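Glyco_hydro_cc domain-containing protein (Trichoderma gamsii, PDB 6UBD) probably binds beta-1,3-glucan-type oligosaccharides, as a member of glycoside hydrolase family 128 (subgroup VII). Local coordinates at residues K47-W52 against A267-I272; D55-P60 against L88-H93; V69-L74 against Y100-N105. All coordinates share one frame; numbering follows the deposited sequence.

Contact 1 (K47-W52 against A267-I272)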
ATOM      1  N   LYS A  47     -11.966   3.623  11.404  1.00  8.76           N
ATOM      2  CA  LYS A  47     -10.934   3.401  12.419  1.00 10.30           C
ATOM      3  C   LYS A  47     -11.141   2.141  13.284  1.00  9.25           C
ATOM      4  O   LYS A  47     -10.188   1.390  13.584  1.00  9.48           O
ATOM      5  CB  LYS A  47     -10.854   4.635  13.355  1.00 15.39           C
ATOM      6  CG  LYS A  47      -9.624   4.722  14.224  1.00 15.84           C
ATOM      7  CD  LYS A  47      -9.785   5.820  15.231  1.00 17.18           C
ATOM      8  CE  LYS A  47      -8.541   5.961  16.047  1.00 20.49           C
ATOM      9  NZ  LYS A  47      -8.679   7.024  17.046  1.00 18.67           N
ATOM     10  N   ASP A  48     -12.373   1.996  13.782  1.00  8.72           N
ATOM     11  CA  ASP A  48     -12.633   0.947  14.810  1.00  9.63           C
ATOM     12  C   ASP A  48     -12.513  -0.489  14.234  1.00  8.61           C
ATOM     13  O   ASP A  48     -12.398  -1.438  14.998  1.00  9.49           O
ATOM     14  CB  ASP A  48     -13.952   1.112  15.511  1.00 11.65           C
ATOM     15  CG  ASP A  48     -14.105   0.161  16.675  1.00 13.84           C
ATOM     16  OD1 ASP A  48     -13.332   0.285  17.605  1.00 16.40           O
ATOM     17  OD2 ASP A  48     -15.135  -0.616  16.714  1.00 20.08           O
ATOM     18  N   HIS A  49     -12.427  -0.628  12.916  1.00  9.04           N
ATOM     19  CA  HIS A  49     -12.331  -1.963  12.254  1.00  8.49           C
ATOM     20  C   HIS A  49     -10.970  -2.155  11.566  1.00  8.33           C
ATOM     21  O   HIS A  49     -10.772  -3.215  10.903  1.00 11.37           O
ATOM     22  CB  HIS A  49     -13.477  -2.122  11.229  1.00 11.85           C
ATOM     23  CG  HIS A  49     -14.824  -1.852  11.791  1.00 11.72           C
ATOM     24  ND1 HIS A  49     -15.379  -2.609  12.765  1.00 12.92           N
ATOM     25  CD2 HIS A  49     -15.697  -0.879  11.455  1.00 17.17           C
ATOM     26  CE1 HIS A  49     -16.539  -2.077  13.110  1.00 14.86           C
ATOM     27  NE2 HIS A  49     -16.758  -1.026  12.275  1.00 19.08           N
ATOM     28  N   LEU A  50     -10.074  -1.160  11.662  1.00  8.58           N
ATOM     29  CA  LEU A  50      -8.716  -1.217  11.082  1.00  8.08           C
ATOM     30  C   LEU A  50      -7.716  -1.573  12.139  1.00  7.80           C
ATOM     31  O   LEU A  50      -7.951  -1.343  13.365  1.00  8.42           O
ATOM     32  CB  LEU A  50      -8.370   0.136  10.470  1.00  8.48           C
ATOM     33  CG  LEU A  50      -9.272   0.658   9.359  1.00  8.67           C
ATOM     34  CD1 LEU A  50      -8.725   1.961   8.844  1.00  9.25           C
ATOM     35  CD2 LEU A  50      -9.455  -0.298   8.178  1.00 10.17           C
ATOM     36  N   SER A  51      -6.502  -1.956  11.700  1.00  8.41           N
ATOM     37  CA  SER A  51      -5.312  -1.980  12.603  1.00  7.41           C
ATOM     38  C   SER A  51      -4.266  -0.911  12.216  1.00  7.33           C
ATOM     39  O   SER A  51      -3.373  -0.619  13.073  1.00  7.49           O
ATOM     40  CB  SER A  51      -4.642  -3.359  12.615  1.00  8.30           C
ATOM     41  OG  SER A  51      -4.288  -3.687  11.287  1.00  8.05           O
ATOM     42  N   TRP A  52      -4.252  -0.442  10.972  1.00  8.51           N
ATOM     43  CA  TRP A  52      -3.098   0.320  10.448  1.00  8.05           C
ATOM     44  C   TRP A  52      -3.479   1.286   9.381  1.00  7.61           C
ATOM     45  O   TRP A  52      -4.585   1.153   8.748  1.00  8.65           O
ATOM     46  CB  TRP A  52      -2.031  -0.641   9.869  1.00  7.44           C
ATOM     47  CG  TRP A  52      -2.366  -1.357   8.600  1.00  7.48           C
ATOM     48  CD1 TRP A  52      -3.190  -2.439   8.474  1.00  7.39           C
ATOM     49  CD2 TRP A  52      -1.882  -1.030   7.287  1.00  7.37           C
ATOM     50  NE1 TRP A  52      -3.220  -2.830   7.168  1.00  8.87           N
ATOM     51  CE2 TRP A  52      -2.423  -1.991   6.392  1.00  7.86           C
ATOM     52  CE3 TRP A  52      -0.991  -0.056   6.784  1.00  7.13           C
ATOM     53  CZ2 TRP A  52      -2.092  -2.003   5.035  1.00  7.50           C
ATOM     54  CZ3 TRP A  52      -0.706  -0.087   5.446  1.00  8.95           C
ATOM     55  CH2 TRP A  52      -1.224  -1.055   4.598  1.00  7.84           C
ATOM     56  N   ALA A 267     -19.385   0.406   1.499  1.00 12.81           N
ATOM     57  CA  ALA A 267     -19.172  -1.016   1.137  1.00 11.60           C
ATOM     58  C   ALA A 267     -17.898  -1.543   1.856  1.00 11.61           C
ATOM     59  O   ALA A 267     -17.864  -2.618   2.356  1.00 11.78           O
ATOM     60  CB  ALA A 267     -19.049  -1.142  -0.354  1.00  9.01           C
ATOM     61  N   TYR A 268     -16.823  -0.745   1.886  1.00  9.37           N
ATOM     62  CA  TYR A 268     -15.590  -1.151   2.617  1.00  9.85           C
ATOM     63  C   TYR A 268     -15.878  -1.294   4.096  1.00 10.14           C
ATOM     64  O   TYR A 268     -15.501  -2.335   4.694  1.00 10.18           O
ATOM     65  CB  TYR A 268     -14.420  -0.207   2.333  1.00  9.76           C
ATOM     66  CG  TYR A 268     -13.049  -0.703   2.834  1.00  8.87           C
ATOM     67  CD1 TYR A 268     -12.535  -1.922   2.364  1.00  8.96           C
ATOM     68  CD2 TYR A 268     -12.288   0.016   3.754  1.00  7.72           C
ATOM     69  CE1 TYR A 268     -11.262  -2.336   2.763  1.00  8.53           C
ATOM     70  CE2 TYR A 268     -11.010  -0.388   4.149  1.00  8.42           C
ATOM     71  CZ  TYR A 268     -10.510  -1.578   3.650  1.00  8.77           C
ATOM     72  OH  TYR A 268      -9.211  -1.954   3.973  1.00  9.76           O
ATOM     73  N   LEU A 269     -16.557  -0.299   4.694  1.00  8.42           N
ATOM     74  CA  LEU A 269     -16.880  -0.366   6.151  1.00  8.90           C
ATOM     75  C   LEU A 269     -17.616  -1.665   6.460  1.00  8.65           C
ATOM     76  O   LEU A 269     -17.296  -2.396   7.445  1.00  9.37           O
ATOM     77  CB  LEU A 269     -17.744   0.835   6.530  1.00  9.82           C
ATOM     78  CG  LEU A 269     -18.275   0.876   7.961  1.00 10.91           C
ATOM     79  CD1 LEU A 269     -17.183   0.979   8.936  1.00 13.46           C
ATOM     80  CD2 LEU A 269     -19.276   2.031   8.131  1.00 12.78           C
ATOM     81  N   ASN A 270     -18.647  -1.971   5.682  1.00  9.87           N
ATOM     82  CA  ASN A 270     -19.480  -3.157   5.970  1.00 10.15           C
ATOM     83  C   ASN A 270     -18.716  -4.466   5.787  1.00 10.66           C
ATOM     84  O   ASN A 270     -18.889  -5.375   6.506  1.00 14.46           O
ATOM     85  CB  ASN A 270     -20.805  -3.117   5.187  1.00 12.28           C
ATOM     86  CG  ASN A 270     -21.712  -1.953   5.614  1.00 13.91           C
ATOM     87  OD1 ASN A 270     -21.550  -1.349   6.712  1.00 18.10           O
ATOM     88  ND2 ASN A 270     -22.504  -1.524   4.657  1.00 22.87           N
ATOM     89  N   ALA A 271     -17.784  -4.515   4.847  1.00 11.14           N
ATOM     90  CA  ALA A 271     -16.939  -5.724   4.557  1.00  9.59           C
ATOM     91  C   ALA A 271     -15.951  -5.933   5.703  1.00  7.98           C
ATOM     92  O   ALA A 271     -15.898  -7.047   6.262  1.00 10.31           O
ATOM     93  CB  ALA A 271     -16.256  -5.593   3.214  1.00 10.59           C
ATOM     94  N   ILE A 272     -15.208  -4.898   6.088  1.00  9.31           N
ATOM     95  CA  ILE A 272     -14.182  -5.080   7.162  1.00  9.14           C
ATOM     96  C   ILE A 272     -14.789  -5.300   8.532  1.00  9.79           C
ATOM     97  O   ILE A 272     -14.240  -6.033   9.370  1.00 11.37           O
ATOM     98  CB  ILE A 272     -13.186  -3.899   7.189  1.00 10.91           C
ATOM     99  CG1 ILE A 272     -13.821  -2.565   7.598  1.00 10.72           C
ATOM    100  CG2 ILE A 272     -12.452  -3.805   5.829  1.00 13.71           C
ATOM    101  CD1 ILE A 272     -12.841  -1.391   7.718  1.00 12.35           C
TER
HETATM  102  O   HOH W   1     -11.452  -5.789  10.273  1.00 11.13           O

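Contact 2 (D55-P60 against L88-H93)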
ATOM      1  N   ASP A  55       0.014   7.018   4.502  1.00  7.66           N
ATOM      2  CA  ASP A  55      -0.388   8.206   3.722  1.00  7.86           C
ATOM      3  C   ASP A  55       0.729   8.614   2.766  1.00  8.70           C
ATOM      4  O   ASP A  55       0.765   9.781   2.408  1.00  8.98           O
ATOM      5  CB  ASP A  55      -0.847   9.335   4.637  1.00  7.78           C
ATOM      6  CG  ASP A  55       0.290   9.922   5.479  1.00  7.85           C
ATOM      7  OD1 ASP A  55       1.441   9.451   5.387  1.00  8.55           O
ATOM      8  OD2 ASP A  55       0.003  10.925   6.209  1.00  9.97           O
ATOM      9  N   TRP A  56       1.505   7.636   2.302  1.00  7.69           N
ATOM     10  CA  TRP A  56       2.630   7.876   1.358  1.00  7.90           C
ATOM     11  C   TRP A  56       3.783   8.735   1.951  1.00  8.91           C
ATOM     12  O   TRP A  56       4.731   9.029   1.208  1.00  7.96           O
ATOM     13  CB  TRP A  56       2.140   8.448   0.017  1.00  8.47           C
ATOM     14  CG  TRP A  56       1.184   7.524  -0.705  1.00  9.06           C
ATOM     15  CD1 TRP A  56       1.474   6.474  -1.538  1.00  9.38           C
ATOM     16  CD2 TRP A  56      -0.263   7.593  -0.665  1.00  9.01           C
ATOM     17  NE1 TRP A  56       0.331   5.870  -1.993  1.00  8.27           N
ATOM     18  CE2 TRP A  56      -0.725   6.515  -1.447  1.00  8.10           C
ATOM     19  CE3 TRP A  56      -1.196   8.434  -0.012  1.00  8.36           C
ATOM     20  CZ2 TRP A  56      -2.103   6.262  -1.590  1.00  8.33           C
ATOM     21  CZ3 TRP A  56      -2.555   8.152  -0.162  1.00  8.44           C
ATOM     22  CH2 TRP A  56      -3.012   7.096  -0.958  1.00  8.57           C
ATOM     23  N   THR A  57       3.693   9.164   3.215  1.00  9.04           N
ATOM     24  CA  THR A  57       4.728  10.016   3.852  1.00  9.34           C
ATOM     25  C   THR A  57       5.582   9.232   4.850  1.00  7.40           C
ATOM     26  O   THR A  57       5.284   8.100   5.224  1.00  7.89           O
ATOM     27  CB  THR A  57       4.118  11.232   4.574  1.00  9.11           C
ATOM     28  OG1 THR A  57       3.650  10.904   5.910  1.00  7.90           O
ATOM     29  CG2 THR A  57       3.058  11.960   3.751  1.00  9.82           C
ATOM     30  N   PRO A  58       6.743   9.786   5.296  1.00  7.37           N
ATOM     31  CA  PRO A  58       7.576   9.137   6.311  1.00  8.79           C
ATOM     32  C   PRO A  58       6.943   8.954   7.692  1.00  7.97           C
ATOM     33  O   PRO A  58       7.446   8.142   8.454  1.00  8.63           O
ATOM     34  CB  PRO A  58       8.799  10.074   6.382  1.00 10.17           C
ATOM     35  CG  PRO A  58       8.878  10.709   5.002  1.00 10.00           C
ATOM     36  CD  PRO A  58       7.417  10.936   4.689  1.00  8.55           C
ATOM     37  N   ALA A  59       5.886   9.738   7.979  1.00  8.39           N
ATOM     38  CA  ALA A  59       5.305   9.806   9.338  1.00  8.02           C
ATOM     39  C   ALA A  59       3.806  10.101   9.240  1.00  7.45           C
ATOM     40  O   ALA A  59       3.374  11.242   9.424  1.00  9.06           O
ATOM     41  CB  ALA A  59       6.013  10.814  10.192  1.00 10.60           C
ATOM     42  N   PRO A  60       2.933   9.098   8.966  1.00  8.82           N
ATOM     43  CA  PRO A  60       1.494   9.347   8.865  1.00  8.32           C
ATOM     44  C   PRO A  60       1.022  10.031  10.145  1.00 10.21           C
ATOM     45  O   PRO A  60       1.268   9.507  11.204  1.00 12.64           O
ATOM     46  CB  PRO A  60       0.820   7.999   8.705  1.00  9.76           C
ATOM     47  CG  PRO A  60       1.946   7.062   8.271  1.00 10.08           C
ATOM     48  CD  PRO A  60       3.247   7.701   8.656  1.00  9.64           C
ATOM     49  N   LEU A  88      11.621  13.089   0.927  1.00  9.47           N
ATOM     50  CA  LEU A  88      12.999  12.574   1.151  1.00  8.28           C
ATOM     51  C   LEU A  88      13.678  13.312   2.340  1.00  9.06           C
ATOM     52  O   LEU A  88      14.335  12.660   3.178  1.00  9.18           O
ATOM     53  CB  LEU A  88      13.830  12.708  -0.130  1.00  9.01           C
ATOM     54  CG  LEU A  88      15.312  12.383  -0.017  1.00  9.49           C
ATOM     55  CD1 LEU A  88      15.530  10.905   0.258  1.00 12.25           C
ATOM     56  CD2 LEU A  88      16.061  12.790  -1.275  1.00 11.63           C
ATOM     57  N   GLN A  89      13.595  14.645   2.356  1.00  9.11           N
ATOM     58  CA  GLN A  89      14.197  15.437   3.447  1.00 10.88           C
ATOM     59  C   GLN A  89      13.591  14.998   4.792  1.00 11.40           C
ATOM     60  O   GLN A  89      14.376  14.784   5.754  1.00 12.24           O
ATOM     61  CB  GLN A  89      14.016  16.934   3.188  1.00 13.49           C
ATOM     62  CG  GLN A  89      14.569  17.856   4.257  1.00 22.55           C
ATOM     63  CD  GLN A  89      14.325  19.335   4.002  1.00 30.15           C
ATOM     64  OE1 GLN A  89      14.743  19.889   2.969  1.00 50.31           O
ATOM     65  NE2 GLN A  89      13.635  19.995   4.941  1.00 39.98           N
ATOM     66  N   GLN A  90      12.254  14.866   4.898  1.00  9.86           N
ATOM     67  CA  GLN A  90      11.603  14.421   6.160  1.00 11.36           C
ATOM     68  C   GLN A  90      12.096  13.027   6.564  1.00 11.22           C
ATOM     69  O   GLN A  90      12.363  12.820   7.742  1.00 13.06           O
ATOM     70  CB  GLN A  90      10.090  14.493   5.935  1.00 12.58           C
ATOM     71  CG  GLN A  90       9.226  14.084   7.115  1.00 16.13           C
ATOM     72  CD  GLN A  90       7.744  14.079   6.722  1.00 16.07           C
ATOM     73  OE1 GLN A  90       7.377  14.554   5.597  1.00 16.90           O
ATOM     74  NE2 GLN A  90       6.900  13.467   7.582  1.00 20.80           N
ATOM     75  N   PHE A  91      12.262  12.096   5.621  1.00  8.77           N
ATOM     76  CA  PHE A  91      12.761  10.712   5.906  1.00  8.95           C
ATOM     77  C   PHE A  91      14.186  10.749   6.459  1.00  9.13           C
ATOM     78  O   PHE A  91      14.461  10.057   7.473  1.00 11.28           O
ATOM     79  CB  PHE A  91      12.648   9.811   4.672  1.00  8.88           C
ATOM     80  CG  PHE A  91      12.688   8.337   4.964  1.00  9.57           C
ATOM     81  CD1 PHE A  91      13.882   7.667   5.154  1.00 11.43           C
ATOM     82  CD2 PHE A  91      11.502   7.633   5.155  1.00  8.91           C
ATOM     83  CE1 PHE A  91      13.912   6.333   5.499  1.00 13.13           C
ATOM     84  CE2 PHE A  91      11.533   6.301   5.529  1.00  9.94           C
ATOM     85  CZ  PHE A  91      12.744   5.649   5.688  1.00  9.64           C
ATOM     86  N   GLU A  92      15.038  11.569   5.848  1.00  9.61           N
ATOM     87  CA  GLU A  92      16.409  11.755   6.325  1.00 12.02           C
ATOM     88  C   GLU A  92      16.451  12.320   7.757  1.00 13.19           C
ATOM     89  O   GLU A  92      17.459  12.021   8.480  1.00 17.90           O
ATOM     90  CB  GLU A  92      17.240  12.650   5.377  1.00 13.25           C
ATOM     91  CG  GLU A  92      17.402  12.065   3.979  1.00 15.10           C
ATOM     92  CD  GLU A  92      18.021  13.022   2.931  1.00 22.63           C
ATOM     93  OE1 GLU A  92      17.694  14.264   2.970  1.00 26.81           O
ATOM     94  OE2 GLU A  92      18.697  12.562   1.982  1.00 26.79           O
ATOM     95  N   HIS A  93      15.454  13.140   8.152  1.00 14.50           N
ATOM     96  CA  HIS A  93      15.422  13.826   9.472  1.00 17.30           C
ATOM     97  C   HIS A  93      14.669  12.991  10.528  1.00 15.44           C
ATOM     98  O   HIS A  93      14.597  13.478  11.672  1.00 17.92           O
ATOM     99  CB  HIS A  93      14.811  15.236   9.332  1.00 17.92           C
ATOM    100  CG  HIS A  93      15.660  16.246   8.640  1.00 22.86           C
ATOM    101  ND1 HIS A  93      17.045  16.224   8.670  1.00 37.60           N
ATOM    102  CD2 HIS A  93      15.319  17.337   7.910  1.00 20.50           C
ATOM    103  CE1 HIS A  93      17.521  17.257   8.007  1.00 35.34           C
ATOM    104  NE2 HIS A  93      16.476  17.969   7.542  1.00 33.11           N
TER
HETATM  105  O   HOH W   2       3.739  13.314   7.296  1.00 16.97           O

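Contact 3 (V69-L74 against Y100-N105)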
ATOM      1  N   VAL A  69      -1.642   1.536  13.947  1.00  8.48           N
ATOM      2  CA  VAL A  69      -0.213   1.434  13.543  1.00  8.04           C
ATOM      3  C   VAL A  69       0.063   2.351  12.356  1.00  6.92           C
ATOM      4  O   VAL A  69      -0.561   2.140  11.290  1.00  8.05           O
ATOM      5  CB  VAL A  69       0.117  -0.034  13.169  1.00  8.73           C
ATOM      6  CG1 VAL A  69       1.533  -0.116  12.633  1.00  8.32           C
ATOM      7  CG2 VAL A  69      -0.029  -0.994  14.340  1.00  9.25           C
ATOM      8  N   PRO A  70       0.868   3.409  12.495  1.00  7.03           N
ATOM      9  CA  PRO A  70       1.195   4.269  11.368  1.00  7.20           C
ATOM     10  C   PRO A  70       2.401   3.770  10.569  1.00  7.92           C
ATOM     11  O   PRO A  70       3.528   3.769  11.084  1.00 11.17           O
ATOM     12  CB  PRO A  70       1.491   5.643  12.011  1.00  8.63           C
ATOM     13  CG  PRO A  70       1.532   5.391  13.492  1.00 14.27           C
ATOM     14  CD  PRO A  70       1.538   3.897  13.716  1.00  7.50           C
ATOM     15  N   VAL A  71       2.180   3.293   9.370  1.00  7.37           N
ATOM     16  CA  VAL A  71       3.233   2.635   8.589  1.00  7.40           C
ATOM     17  C   VAL A  71       3.950   3.717   7.754  1.00  6.77           C
ATOM     18  O   VAL A  71       3.334   4.492   6.995  1.00  7.91           O
ATOM     19  CB  VAL A  71       2.671   1.512   7.717  1.00  8.17           C
ATOM     20  CG1 VAL A  71       3.706   0.914   6.763  1.00  7.02           C
ATOM     21  CG2 VAL A  71       2.015   0.450   8.576  1.00  9.33           C
ATOM     22  N   SER A  72       5.302   3.779   7.892  1.00  7.34           N
ATOM     23  CA  SER A  72       6.139   4.782   7.205  1.00  7.64           C
ATOM     24  C   SER A  72       6.378   4.391   5.740  1.00  7.79           C
ATOM     25  O   SER A  72       6.370   3.191   5.421  1.00  7.77           O
ATOM     26  CB  SER A  72       7.453   4.866   7.979  1.00  8.92           C
ATOM     27  OG  SER A  72       8.433   5.761   7.413  1.00  9.42           O
ATOM     28  N   MET A  73       6.652   5.379   4.917  1.00  7.60           N
ATOM     29  CA  MET A  73       7.077   5.142   3.508  1.00  8.00           C
ATOM     30  C   MET A  73       8.245   6.075   3.170  1.00  8.96           C
ATOM     31  O   MET A  73       8.204   7.236   3.562  1.00  9.26           O
ATOM     32  CB  MET A  73       5.920   5.391   2.518  1.00  9.13           C
ATOM     33  CG  MET A  73       6.286   5.202   1.079  1.00  8.68           C
ATOM     34  SD  MET A  73       4.958   5.390  -0.141  1.00  9.10           S
ATOM     35  CE  MET A  73       3.824   4.050   0.236  1.00 17.62           C
ATOM     36  N   LEU A  74       9.203   5.581   2.382  1.00  7.15           N
ATOM     37  CA  LEU A  74      10.072   6.472   1.558  1.00  8.75           C
ATOM     38  C   LEU A  74       9.556   6.421   0.098  1.00  7.98           C
ATOM     39  O   LEU A  74       9.737   5.435  -0.577  1.00  8.33           O
ATOM     40  CB  LEU A  74      11.552   6.083   1.639  1.00  9.37           C
ATOM     41  CG  LEU A  74      12.474   6.874   0.710  1.00 10.82           C
ATOM     42  CD1 LEU A  74      12.403   8.375   1.008  1.00 11.01           C
ATOM     43  CD2 LEU A  74      13.921   6.452   0.877  1.00 10.68           C
ATOM     44  N   TYR A 100       7.144  -0.391  11.050  1.00  9.30           N
ATOM     45  CA  TYR A 100       7.005  -0.881   9.669  1.00  8.72           C
ATOM     46  C   TYR A 100       7.384   0.253   8.706  1.00  7.80           C
ATOM     47  O   TYR A 100       6.893   1.383   8.897  1.00  7.90           O
ATOM     48  CB  TYR A 100       5.564  -1.329   9.387  1.00  8.87           C
ATOM     49  CG  TYR A 100       4.993  -2.415  10.298  1.00  9.52           C
ATOM     50  CD1 TYR A 100       4.394  -2.103  11.509  1.00  8.81           C
ATOM     51  CD2 TYR A 100       5.086  -3.756   9.982  1.00  8.77           C
ATOM     52  CE1 TYR A 100       3.917  -3.101  12.364  1.00  9.99           C
ATOM     53  CE2 TYR A 100       4.578  -4.754  10.806  1.00  9.52           C
ATOM     54  CZ  TYR A 100       4.014  -4.425  12.033  1.00 10.42           C
ATOM     55  OH  TYR A 100       3.530  -5.389  12.897  1.00  8.94           O
ATOM     56  N   VAL A 101       8.183  -0.073   7.667  1.00  7.62           N
ATOM     57  CA  VAL A 101       8.569   0.944   6.658  1.00  8.26           C
ATOM     58  C   VAL A 101       8.470   0.300   5.279  1.00  7.11           C
ATOM     59  O   VAL A 101       9.044  -0.789   5.079  1.00  9.43           O
ATOM     60  CB  VAL A 101       9.905   1.597   6.921  1.00 11.11           C
ATOM     61  CG1 VAL A 101      10.958   0.607   7.042  1.00 12.98           C
ATOM     62  CG2 VAL A 101      10.329   2.665   5.908  1.00 14.66           C
ATOM     63  N   MET A 102       7.829   1.012   4.357  1.00  7.11           N
ATOM     64  CA  MET A 102       7.732   0.578   2.967  1.00  7.46           C
ATOM     65  C   MET A 102       8.701   1.374   2.065  1.00  8.31           C
ATOM     66  O   MET A 102       8.847   2.616   2.227  1.00  8.61           O
ATOM     67  CB  MET A 102       6.292   0.781   2.437  1.00  9.22           C
ATOM     68  CG  MET A 102       5.186   0.046   3.220  1.00  9.30           C
ATOM     69  SD  MET A 102       3.523   0.425   2.769  1.00 10.00           S
ATOM     70  CE  MET A 102       3.340   2.123   3.308  1.00 10.16           C
ATOM     71  N   GLY A 103       9.186   0.705   1.008  1.00  6.72           N
ATOM     72  CA  GLY A 103       9.960   1.368  -0.036  1.00  8.18           C
ATOM     73  C   GLY A 103       9.136   2.059  -1.112  1.00  7.23           C
ATOM     74  O   GLY A 103       7.912   2.392  -0.889  1.00  8.80           O
ATOM     75  N   PHE A 104       9.759   2.307  -2.251  1.00  7.97           N
ATOM     76  CA  PHE A 104       9.318   3.333  -3.216  1.00  7.95           C
ATOM     77  C   PHE A 104       7.902   3.029  -3.776  1.00  7.40           C
ATOM     78  O   PHE A 104       7.582   1.863  -4.038  1.00  7.51           O
ATOM     79  CB  PHE A 104      10.320   3.519  -4.341  1.00  8.45           C
ATOM     80  CG  PHE A 104      11.749   3.437  -3.858  1.00  8.41           C
ATOM     81  CD1 PHE A 104      12.299   4.395  -2.986  1.00  9.02           C
ATOM     82  CD2 PHE A 104      12.541   2.343  -4.179  1.00  8.37           C
ATOM     83  CE1 PHE A 104      13.584   4.262  -2.459  1.00  9.79           C
ATOM     84  CE2 PHE A 104      13.809   2.202  -3.621  1.00  9.32           C
ATOM     85  CZ  PHE A 104      14.315   3.140  -2.774  1.00 10.09           C
ATOM     86  N   ASN A 105       7.210   4.147  -4.059  1.00  7.32           N
ATOM     87  CA  ASN A 105       5.849   4.038  -4.665  1.00  7.81           C
ATOM     88  C   ASN A 105       5.926   4.061  -6.202  1.00  8.74           C
ATOM     89  O   ASN A 105       6.067   5.154  -6.747  1.00  8.21           O
ATOM     90  CB  ASN A 105       4.970   5.129  -4.054  1.00  6.73           C
ATOM     91  CG  ASN A 105       3.509   5.021  -4.485  1.00  7.42           C
ATOM     92  OD1 ASN A 105       2.831   4.150  -3.907  1.00 10.66           O
ATOM     93  ND2 ASN A 105       3.122   5.709  -5.552  1.00  9.46           N
TER
HETATM   94  O   HOH W   3       5.022   1.735  12.141  1.00 17.59           O

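Contact 1 (K47-W52 against A267-I272)
The imidazole of His49 meets Leu269 at its edge, near the ring plane: the methyl CD1 of Leu269 sits 3.5 Å from His49 CD2 and a little farther from NE2. On the helix, the ring of Tyr268 carries Ile272 CG2 over one face, 3.6 Å above its plane and off-centre, near the edge of the ring, one turn further on; Trp46 meets the same ring edge-to-face. With CG2 placed there, Ile272 sends its other branch across to the loop: CG1 lies between the backbone N and the carbonyl carbon (chi1 66°), and the terminal CD1 ends 3.6 Å from Leu50 CD2. The same methyl rests against His49 CB, and Leu50 CD2 also comes up to Tyr268 CE2. No direct hydrogen bond crosses this apolar seam. Beside it a single water donates to both His49 O (2.7 Å) and Ile272 O (2.9 Å), joining the loop to the last turn of helix 263-273. The Tyr268 hydroxyl is hydrogen-bonded to Gly36 O in strand 35-38, against which Leu50 and Ile272 also pack. A C-terminal helix laid over the first and last parallel strands, and touching the loop that leads into the second, is consistent with the closure of a (beta/alpha)8 barrel.

Contact 2 (D55-P60 against L88-H93)
Where a loop runs on from strand 52-54 it rests on the outer helix 82-92 of the neighbouring beta-alpha-beta unit, and Pro58 is the wedge that it presses between Gln90 and Phe91. Pro58 CG approaches the helix backbone at Phe91 N (3.7 Å), while CB of the same ring touches Phe91 CD2 at 3.8 Å, oblique to the phenyl plane. On the other flank the carboxamide of Gln90 covers the proline: its OE1 lies 3.7 Å from Pro58 CD, and NE2 reaches past to the methyl of Ala59. Gln90 can stretch this far because CG stands opposite the backbone N (chi1 -180°) and the chain stays extended beyond it. No direct hydrogen bond joins the two segments. Polar contact is made instead through one water, which accepts from Gln90 NE2 over a rather long 3.2 Å and donates to Thr57 OG1 and Ala59 O.

Thr57 OG1 has several partners. It donates to Asp55 OD1 at 2.7 Å, on the syn side of the carboxylate, and accepts from Ala59 N at 3.3 Å. The amide of Thr57 also bonds to Asp55 OD1, from the same face of the carboxylate but more steeply above its plane. These bonds brace the loop internally. The pattern is an Asx turn at Asp55 overlapping an ST turn at Thr57, in a loop that connects two adjacent parallel strands, 52-54 and 69-73, and packs on the outer helix 82-92, consistent with a (beta/alpha)8 barrel.

Contact 3 (V69-L74 against Y100-N105)
Val71 and Met102 interlock first by shape: the Val71 methyl CG1 comes in across the Met102 side chain, at about a right angle, touching CG and SD and coming within 3.7 Å of its CE. Met102 bends at its last torsion (chi3 -68°), which brings that CE methyl between Val71 CG1 and the Met73 CE methyl, each at the same separation. Met73 bends likewise, and its SD lies against Asn105 CB. At the start of the pair, Val69 CG1 presses on the Tyr100 ring near CD1 (3.7 Å) and CE1, the two side chains crossing at about a right angle, while both methyls of Val71 close on Tyr100 CB from the same side. The phenol oxygen of Tyr100 is hydrogen-bonded to Pro27 O.

These side chains stand on two adjacent parallel strands, 69-73 and 100-102, and the turn beyond them; helix 82-92 joins the strands in a beta-alpha-beta crossover. Ser72 pairs with Val101 and Met73 with Met102. Ser72 uses both its backbone polar atoms: its N donates to Tyr100 O (3.0 Å), and its O accepts from Met102 N (2.8 Å). Leu74 N follows, donating to Met102 O nearly in line with the C=O bond (C=O...N 176°). Near the strand starts, where no such bond is made, a water bridges Pro70 O and Tyr100 N.

The two methionines lie on one face of the sheet, where His54 touches both. Ser72 and Val101 lie on the other, toward Phe91 of helix 82-92. There Val101 CG2 fits beside Ser72 OG (3.9 Å), an oxygen hydrogen-bonded to Pro58 O. Past the strand ends, Leu74 and Phe104 lie side by side, pointing the same way, with Leu74 CD2 4.0 Å from Phe104 CE1.

Read from the N terminus, the chain enters contact 1 at 47-52, runs through strand 52-54 and passes directly into 55-60, the first half of contact 2. Strand 69-73 then opens contact 3; helix 82-92 returns to close contact 2, and strand 100-102 closes contact 3. These two loops therefore cross, as their segments alternate: contact 3 pairs the two strands of one beta-alpha-beta unit, and contact 2 ties its helix to the loop before it. Contact 1 closes far later, when 267-272 comes back near the C terminus, so both other contacts nest inside it. Ser51 and Trp52 touch Val69 and Val71, joining contact 1 directly to contact 3.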